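Transcriptional regulators (LACI-FAMILY TRANSCRIPTIONAL REGULATORY PROTEIN) (Corynebacterium glutamicum, PDB 3GYB) probably acts as a LacI-family transcription factor that binds regulatory DNA, its periplasmic-binding-protein-like part being of the kind that senses small ligands. Local coordinates at residues S39-L44 with T54-M59. Sequence-based numbering, arbitrary orientation.
Sequences SVIDSL and TSALSM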
# COMPACT_ATOMS: atom_id res chain seq x y z
N SER A 39 -11.04 -0.05 13.60
CA SER A 39 -11.10 -1.26 12.77
C SER A 39 -11.45 -0.79 11.37
O SER A 39 -12.29 0.09 11.19
CB SER A 39 -12.14 -2.24 13.29
OG SER A 39 -12.00 -3.49 12.63
N VAL A 40 -10.81 -1.39 10.37
CA VAL A 40 -11.02 -1.01 8.98
C VAL A 40 -11.93 -1.93 8.18
O VAL A 40 -11.84 -3.16 8.27
CB VAL A 40 -9.67 -0.88 8.24
CG1 VAL A 40 -9.89 -0.55 6.78
CG2 VAL A 40 -8.82 0.22 8.90
N ILE A 41 -12.79 -1.31 7.38
CA ILE A 41 -13.72 -2.01 6.50
C ILE A 41 -13.39 -1.50 5.10
O ILE A 41 -13.28 -0.30 4.89
CB ILE A 41 -15.19 -1.62 6.83
CG1 ILE A 41 -15.56 -2.08 8.24
CG2 ILE A 41 -16.14 -2.21 5.79
CD1 ILE A 41 -15.64 -3.58 8.42
N ASP A 42 -13.19 -2.40 4.14
CA ASP A 42 -12.87 -1.95 2.79
C ASP A 42 -14.08 -2.18 1.88
O ASP A 42 -15.13 -2.63 2.35
CB ASP A 42 -11.62 -2.66 2.26
CG ASP A 42 -11.91 -4.04 1.70
OD1 ASP A 42 -12.92 -4.65 2.08
OD2 ASP A 42 -11.09 -4.52 0.87
N SER A 43 -13.96 -1.86 0.60
CA SER A 43 -15.09 -2.03 -0.31
C SER A 43 -14.94 -3.24 -1.23
O SER A 43 -15.83 -3.50 -2.05
CB SER A 43 -15.28 -0.77 -1.15
OG SER A 43 -14.23 -0.63 -2.09
N LEU A 44 -13.84 -3.97 -1.10
CA LEU A 44 -13.61 -5.12 -1.97
C LEU A 44 -13.59 -6.48 -1.28
O LEU A 44 -13.87 -7.50 -1.91
CB LEU A 44 -12.29 -4.94 -2.73
CG LEU A 44 -12.14 -3.70 -3.61
CD1 LEU A 44 -10.72 -3.63 -4.15
CD2 LEU A 44 -13.14 -3.76 -4.75
N THR A 54 -23.19 -1.54 6.36
CA THR A 54 -23.82 -2.59 7.15
C THR A 54 -22.74 -3.40 7.86
O THR A 54 -22.93 -3.86 8.98
CB THR A 54 -24.66 -3.52 6.26
OG1 THR A 54 -23.81 -4.19 5.32
CG2 THR A 54 -25.71 -2.73 5.50
N SER A 55 -21.59 -3.55 7.21
CA SER A 55 -20.48 -4.29 7.80
C SER A 55 -19.97 -3.51 9.01
O SER A 55 -19.71 -4.08 10.07
CB SER A 55 -19.35 -4.47 6.79
OG SER A 55 -19.76 -5.27 5.69
N ALA A 56 -19.83 -2.20 8.86
CA ALA A 56 -19.35 -1.36 9.95
C ALA A 56 -20.31 -1.43 11.14
O ALA A 56 -19.89 -1.56 12.29
CB ALA A 56 -19.21 0.08 9.48
N LEU A 57 -21.60 -1.35 10.85
CA LEU A 57 -22.62 -1.39 11.89
C LEU A 57 -22.59 -2.68 12.71
O LEU A 57 -22.95 -2.67 13.89
CB LEU A 57 -24.01 -1.21 11.27
CG LEU A 57 -24.26 0.14 10.60
CD1 LEU A 57 -25.59 0.11 9.86
CD2 LEU A 57 -24.26 1.24 11.66
N SER A 58 -22.15 -3.77 12.10
CA SER A 58 -22.12 -5.06 12.78
C SER A 58 -21.23 -5.08 14.01
O SER A 58 -21.42 -5.91 14.90
CB SER A 58 -21.69 -6.18 11.82
OG SER A 58 -20.33 -6.05 11.42
N MSE A 59 -20.26 -4.17 14.08
CA MSE A 59 -19.37 -4.12 15.23
C MSE A 59 -19.92 -3.16 16.29
O MSE A 59 -19.33 -2.99 17.36
CB MSE A 59 -17.95 -3.70 14.81
CG MSE A 59 -17.76 -2.21 14.53
SE MSE A 59 -15.91 -1.68 14.16
CE MSE A 59 -15.23 -1.54 15.86
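Ile41, on strand 37-41, the outermost of its sheet within the chain, meets the short helix 52-57 with both arms of its branched side chain. CG2 and CD1 each come to 4.1 Å from Ser55 CB, so that the serine methylene is touched by two methyl groups at once. CG1 lies against the next residue, 4.2 Å from Ala56 CA and 4.4 Å from Ala56 CB. With CG1 beside the backbone N and CG2 anti to it, the second torsion (-68°) folds CD1 back beside CG2, and both methyls reach Ser55 CB. The small side chain of Ala56 is consistent with the close approach of the backbones, 6.6 Å between Ile41 CA and Ala56 CA.

Two residues earlier on the strand, Ser39 provides the second point of contact. Its CB lies 3.9 Å from the selenium of selenomethionine 59 and 4.1 Å from the CE methyl beyond it. In Met59, CG sits between the backbone N and the carbonyl carbon (chi1 77°), and after an extended second torsion the chain bends at chi3 (-81°), bringing SE and CE to Ser39 CB. Strand 7-12 packs against the same residues, Ala9 and Leu11 on Ala56 and Leu7 on Met59.

Against these buried apolar touches, the loop side is loose: the chain beyond Ile41 makes no contact with 54-59, and Leu44 is exposed. The second subunit takes backbone hydrogen bonds from Val40 and engages both touching serines, Ser39 OG through its Val40 O and Ser55 OG through its Arg37 NH1. Direct contact between the two segments is thus van der Waals, while Gln47, bonded to Asp42 O and Ser55 OG, adds an indirect polar link; the serines give their methylenes to the fold and their hydroxyls, in part, to the dimer.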